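PDB 2G29: Nitrate/nitrite binding protein NrtA from Synechocystis sp., which binds nitrate as the solute-binding protein of the NrtABCD ABC transporter, which takes up nitrate and probably also nitrite. Local coordinates for residues 39-53 with 278-290. Numbering follows the deposited sequence.
Sequences FIALTDAAPLIIAKE and EMCQILSKREWFK
The indole NE1 of Trp288 donates to OE1 of Glu53 over 2.7 Å, with 166° at the hydrogen. The carboxylate oxygen sits almost exactly in the indole plane but takes the proton on its anti side, the two planes standing 73° apart. CG of Glu53, anti to the carbonyl carbon, lies 3.7 Å from CG2 of Ile282, and a bend at chi2 then turns the carboxylate toward the indole. One face of the indole is closed by Ile49: its CG2 stands over the five-membered ring, 3.7 Å from the centroid, in a CH-pi contact. CG of Glu287, from the tryptophan's own turn, covers the other face toward the rim. At the far edge, CZ of Phe39 comes within 3.7 Å of Trp288 CE3, the ring planes oblique. With the indole removed, an alanine here would probably leave the Glu53 carboxylate without its N-H donor and open a gap where the indole packs against Ile49 and Phe39.

Phe289 slots in next door. Ala41 and the peptide that follows it lie over one face of the ring, Leu283 CB over the other, and CZ of Phe289 comes to 3.0 Å from the carbonyl O of Leu42. Between the helices, whose axes cross at 90°, the contacts are apolar: Ala46 CB meets Met279 SD at 3.8 Å and also touches CD1 of Leu283, while the CD1 methyls of Ile50 and Ile282 are squeezed to 3.4 Å.

Helix 276-284 and its trailing turn thus cover the loop and helix that follow strand 36-39, in one domain of the C-clamp. Leu42 reaches from this loop toward the nitrate-binding residues Trp73 and Lys240. The one hydrogen bond across the contact, to the partly exposed Glu53, and the packing around the ring together probably hold the indole's orientation; the contact is mostly apolar, its one indole N-H satisfied by a carboxylate.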
loop_
_atom_site.group_PDB
_atom_site.type_symbol
_atom_site.label_atom_id
_atom_site.label_comp_id
_atom_site.label_asym_id
_atom_site.label_seq_id
_atom_site.Cartn_x
_atom_site.Cartn_y
_atom_site.Cartn_z
ATOM N N PHE A 39 6.466 8.931 5.543
ATOM C CA PHE A 39 6.506 7.536 5.049
ATOM C C PHE A 39 6.481 6.604 6.253
ATOM O O PHE A 39 6.843 7.015 7.364
ATOM C CB PHE A 39 7.768 7.233 4.212
ATOM C CG PHE A 39 9.036 7.092 5.018
ATOM C CD1 PHE A 39 9.509 5.828 5.387
ATOM C CD2 PHE A 39 9.752 8.235 5.424
ATOM C CE1 PHE A 39 10.675 5.698 6.138
ATOM C CE2 PHE A 39 10.899 8.120 6.165
ATOM C CZ PHE A 39 11.372 6.860 6.530
ATOM N N ILE A 40 6.041 5.375 6.018
ATOM C CA ILE A 40 6.059 4.336 7.031
ATOM C C ILE A 40 7.197 3.401 6.557
ATOM O O ILE A 40 7.422 3.241 5.323
ATOM C CB ILE A 40 4.686 3.620 7.105
ATOM C CG1 ILE A 40 3.616 4.548 7.713
ATOM C CG2 ILE A 40 4.782 2.370 7.942
ATOM C CD1 ILE A 40 3.518 5.900 7.093
ATOM N N ALA A 41 7.928 2.815 7.505
ATOM C CA ALA A 41 9.099 1.975 7.181
ATOM C C ALA A 41 8.689 0.690 6.494
ATOM O O ALA A 41 8.479 -0.346 7.149
ATOM C CB ALA A 41 9.889 1.661 8.457
ATOM N N LEU A 42 8.587 0.796 5.174
ATOM C CA LEU A 42 8.163 -0.258 4.257
ATOM C C LEU A 42 8.905 -0.095 2.938
ATOM O O LEU A 42 9.100 1.036 2.486
ATOM C CB LEU A 42 6.667 -0.112 3.977
ATOM C CG LEU A 42 5.806 -0.294 5.220
ATOM C CD1 LEU A 42 4.462 0.382 5.003
ATOM C CD2 LEU A 42 5.647 -1.763 5.534
ATOM N N THR A 43 9.252 -1.209 2.297
ATOM C CA THR A 43 9.977 -1.149 1.040
ATOM C C THR A 43 9.255 -0.312 -0.002
ATOM O O THR A 43 9.914 0.360 -0.806
ATOM C CB THR A 43 10.224 -2.541 0.507
ATOM O OG1 THR A 43 10.764 -3.328 1.566
ATOM C CG2 THR A 43 11.262 -2.496 -0.639
ATOM N N ASP A 44 7.921 -0.309 -0.004
ATOM C CA ASP A 44 7.217 0.480 -1.004
ATOM C C ASP A 44 7.247 2.005 -0.784
ATOM O O ASP A 44 6.669 2.767 -1.565
ATOM C CB ASP A 44 5.786 -0.034 -1.246
ATOM C CG ASP A 44 4.995 -0.253 0.024
ATOM O OD1 ASP A 44 5.152 0.492 0.990
ATOM O OD2 ASP A 44 4.158 -1.176 -0.010
ATOM N N ALA A 45 7.968 2.452 0.239
ATOM C CA ALA A 45 8.225 3.878 0.447
ATOM C C ALA A 45 9.518 4.235 -0.301
ATOM O O ALA A 45 9.884 5.396 -0.370
ATOM C CB ALA A 45 8.420 4.166 1.934
ATOM N N ALA A 46 10.196 3.216 -0.854
ATOM C CA ALA A 46 11.488 3.463 -1.525
ATOM C C ALA A 46 11.537 4.645 -2.483
ATOM O O ALA A 46 12.470 5.422 -2.435
ATOM C CB ALA A 46 11.990 2.212 -2.249
ATOM N N PRO A 47 10.545 4.799 -3.352
ATOM C CA PRO A 47 10.605 5.939 -4.278
ATOM C C PRO A 47 10.738 7.290 -3.576
ATOM O O PRO A 47 11.464 8.166 -4.049
ATOM C CB PRO A 47 9.305 5.812 -5.080
ATOM C CG PRO A 47 8.425 4.947 -4.258
ATOM C CD PRO A 47 9.356 3.962 -3.580
ATOM N N LEU A 48 10.050 7.489 -2.452
ATOM C CA LEU A 48 10.142 8.768 -1.763
ATOM C C LEU A 48 11.515 8.979 -1.105
ATOM O O LEU A 48 12.032 10.112 -1.077
ATOM C CB LEU A 48 9.056 8.918 -0.692
ATOM C CG LEU A 48 7.610 8.954 -1.189
ATOM C CD1 LEU A 48 6.756 9.537 -0.079
ATOM C CD2 LEU A 48 7.468 9.799 -2.452
ATOM N N ILE A 49 12.101 7.893 -0.605
ATOM C CA ILE A 49 13.405 7.933 0.065
ATOM C C ILE A 49 14.512 8.099 -0.967
ATOM O O ILE A 49 15.387 8.961 -0.796
ATOM C CB ILE A 49 13.580 6.645 0.902
ATOM C CG1 ILE A 49 12.677 6.722 2.151
ATOM C CG2 ILE A 49 15.032 6.496 1.344
ATOM C CD1 ILE A 49 11.221 6.957 1.915
ATOM N N ILE A 50 14.454 7.306 -2.028
ATOM C CA ILE A 50 15.458 7.383 -3.116
ATOM C C ILE A 50 15.388 8.766 -3.780
ATOM O O ILE A 50 16.415 9.321 -4.209
ATOM C CB ILE A 50 15.232 6.253 -4.154
ATOM C CG1 ILE A 50 15.826 4.945 -3.632
ATOM C CG2 ILE A 50 15.909 6.565 -5.499
ATOM C CD1 ILE A 50 17.260 5.020 -3.271
ATOM N N ALA A 51 14.211 9.354 -3.881
ATOM C CA ALA A 51 14.144 10.691 -4.481
ATOM C C ALA A 51 15.010 11.672 -3.675
ATOM O O ALA A 51 15.546 12.627 -4.232
ATOM C CB ALA A 51 12.713 11.183 -4.542
ATOM N N LYS A 52 15.137 11.456 -2.372
ATOM C CA LYS A 52 15.990 12.320 -1.550
ATOM C C LYS A 52 17.448 11.838 -1.679
ATOM O O LYS A 52 18.327 12.604 -2.080
ATOM C CB LYS A 52 15.561 12.272 -0.071
ATOM C CG LYS A 52 16.356 13.215 0.856
ATOM C CD LYS A 52 16.060 14.668 0.522
ATOM C CE LYS A 52 16.718 15.613 1.507
ATOM N NZ LYS A 52 16.325 17.034 1.220
ATOM N N GLU A 53 17.703 10.571 -1.370
ATOM C CA GLU A 53 19.072 10.041 -1.407
ATOM C C GLU A 53 19.819 10.151 -2.733
ATOM O O GLU A 53 21.044 10.336 -2.736
ATOM C CB GLU A 53 19.071 8.574 -0.967
ATOM C CG GLU A 53 18.870 8.359 0.531
ATOM C CD GLU A 53 20.160 8.504 1.345
ATOM O OE1 GLU A 53 20.093 8.378 2.575
ATOM O OE2 GLU A 53 21.236 8.737 0.758
ATOM N N GLU A 278 21.641 -1.619 -4.233
ATOM C CA GLU A 278 21.862 -0.306 -3.693
ATOM C C GLU A 278 20.615 0.231 -2.991
ATOM O O GLU A 278 20.718 0.804 -1.911
ATOM C CB GLU A 278 22.318 0.652 -4.796
ATOM C CG GLU A 278 22.815 1.948 -4.222
ATOM C CD GLU A 278 23.181 2.999 -5.281
ATOM O OE1 GLU A 278 23.271 2.659 -6.473
ATOM O OE2 GLU A 278 23.374 4.149 -4.874
ATOM N N MET A 279 19.447 0.022 -3.585
ATOM C CA MET A 279 18.205 0.486 -2.965
ATOM C C MET A 279 18.068 -0.084 -1.562
ATOM O O MET A 279 17.800 0.633 -0.623
ATOM C CB MET A 279 17.013 0.044 -3.810
ATOM C CG MET A 279 15.686 0.552 -3.279
ATOM S SD MET A 279 14.280 -0.034 -4.213
ATOM C CE MET A 279 14.120 -1.683 -3.526
ATOM N N CYS A 280 18.263 -1.385 -1.438
ATOM C CA CYS A 280 18.121 -2.044 -0.164
ATOM C C CYS A 280 19.212 -1.663 0.832
ATOM O O CYS A 280 18.965 -1.632 2.045
ATOM C CB CYS A 280 18.032 -3.551 -0.375
ATOM S SG CYS A 280 16.455 -4.017 -1.214
ATOM N N GLN A 281 20.428 -1.396 0.354
ATOM C CA GLN A 281 21.467 -0.934 1.295
ATOM C C GLN A 281 21.036 0.404 1.905
ATOM O O GLN A 281 21.208 0.652 3.096
ATOM C CB GLN A 281 22.794 -0.700 0.598
ATOM C CG GLN A 281 23.444 -1.952 0.086
ATOM C CD GLN A 281 24.726 -1.604 -0.652
ATOM O OE1 GLN A 281 24.752 -0.663 -1.443
ATOM N NE2 GLN A 281 25.795 -2.352 -0.386
ATOM N N ILE A 282 20.477 1.272 1.062
ATOM C CA ILE A 282 19.999 2.569 1.502
ATOM C C ILE A 282 18.849 2.400 2.487
ATOM O O ILE A 282 18.895 2.957 3.577
ATOM C CB ILE A 282 19.541 3.420 0.293
ATOM C CG1 ILE A 282 20.749 3.816 -0.573
ATOM C CG2 ILE A 282 18.869 4.708 0.772
ATOM C CD1 ILE A 282 20.359 4.436 -1.941
ATOM N N LEU A 283 17.847 1.591 2.132
ATOM C CA LEU A 283 16.719 1.418 3.045
ATOM C C LEU A 283 17.124 0.806 4.392
ATOM O O LEU A 283 16.543 1.111 5.435
ATOM C CB LEU A 283 15.657 0.537 2.387
ATOM C CG LEU A 283 15.102 1.095 1.063
ATOM C CD1 LEU A 283 14.092 0.135 0.468
ATOM C CD2 LEU A 283 14.482 2.488 1.287
ATOM N N SER A 284 18.135 -0.055 4.368
ATOM C CA SER A 284 18.573 -0.735 5.569
ATOM C C SER A 284 19.212 0.153 6.637
ATOM O O SER A 284 19.148 -0.153 7.819
ATOM C CB SER A 284 19.545 -1.864 5.162
ATOM O OG SER A 284 20.081 -2.515 6.304
ATOM N N LYS A 285 19.803 1.256 6.191
ATOM C CA LYS A 285 20.533 2.171 7.061
ATOM C C LYS A 285 19.734 2.705 8.227
ATOM O O LYS A 285 18.502 2.829 8.180
ATOM C CB LYS A 285 21.089 3.365 6.251
ATOM C CG LYS A 285 21.957 2.975 5.058
ATOM C CD LYS A 285 22.472 4.196 4.280
ATOM C CE LYS A 285 23.113 3.769 2.943
ATOM N NZ LYS A 285 23.496 4.937 2.068
ATOM N N ARG A 286 20.453 3.037 9.291
ATOM C CA ARG A 286 19.832 3.578 10.488
ATOM C C ARG A 286 19.071 4.850 10.138
ATOM O O ARG A 286 18.114 5.200 10.810
ATOM C CB ARG A 286 20.913 3.888 11.527
ATOM C CG ARG A 286 20.392 4.650 12.737
ATOM C CD ARG A 286 19.407 3.816 13.528
ATOM N NE ARG A 286 19.229 4.322 14.890
ATOM C CZ ARG A 286 18.772 3.578 15.892
ATOM N NH1 ARG A 286 18.454 2.307 15.677
ATOM N NH2 ARG A 286 18.632 4.096 17.106
ATOM N N GLU A 287 19.512 5.533 9.081
ATOM C CA GLU A 287 18.880 6.773 8.632
ATOM C C GLU A 287 17.434 6.520 8.180
ATOM O O GLU A 287 16.567 7.409 8.280
ATOM C CB GLU A 287 19.687 7.368 7.463
ATOM C CG GLU A 287 19.312 8.792 7.005
ATOM C CD GLU A 287 19.756 9.865 7.988
ATOM O OE1 GLU A 287 20.783 9.652 8.676
ATOM O OE2 GLU A 287 19.096 10.926 8.057
ATOM N N TRP A 288 17.168 5.297 7.716
ATOM C CA TRP A 288 15.855 4.944 7.198
ATOM C C TRP A 288 15.100 3.829 7.944
ATOM O O TRP A 288 14.423 4.129 8.912
ATOM C CB TRP A 288 16.000 4.635 5.703
ATOM C CG TRP A 288 16.574 5.831 4.944
ATOM C CD1 TRP A 288 17.802 5.906 4.337
ATOM C CD2 TRP A 288 15.978 7.128 4.790
ATOM N NE1 TRP A 288 18.006 7.171 3.817
ATOM C CE2 TRP A 288 16.906 7.936 4.084
ATOM C CE3 TRP A 288 14.748 7.687 5.174
ATOM C CZ2 TRP A 288 16.647 9.275 3.776
ATOM C CZ3 TRP A 288 14.487 9.027 4.856
ATOM C CH2 TRP A 288 15.441 9.803 4.161
ATOM N N PHE A 289 15.205 2.565 7.538
ATOM C CA PHE A 289 14.446 1.515 8.234
ATOM C C PHE A 289 15.145 0.919 9.444
ATOM O O PHE A 289 14.469 0.410 10.343
ATOM C CB PHE A 289 14.123 0.315 7.319
ATOM C CG PHE A 289 13.295 0.644 6.100
ATOM C CD1 PHE A 289 13.058 -0.351 5.153
ATOM C CD2 PHE A 289 12.779 1.919 5.879
ATOM C CE1 PHE A 289 12.316 -0.088 3.983
ATOM C CE2 PHE A 289 12.041 2.183 4.719
ATOM C CZ PHE A 289 11.821 1.178 3.785
ATOM N N LYS A 290 16.482 0.937 9.439
ATOM C CA LYS A 290 17.248 0.304 10.514
ATOM C C LYS A 290 16.774 -1.178 10.605
ATOM O O LYS A 290 16.413 -1.680 11.679
ATOM C CB LYS A 290 17.010 1.041 11.839
ATOM C CG LYS A 290 17.909 0.583 12.949
ATOM C CD LYS A 290 19.320 0.449 12.464
ATOM C CE LYS A 290 20.215 -0.098 13.562
ATOM N NZ LYS A 290 21.546 -0.514 13.012
#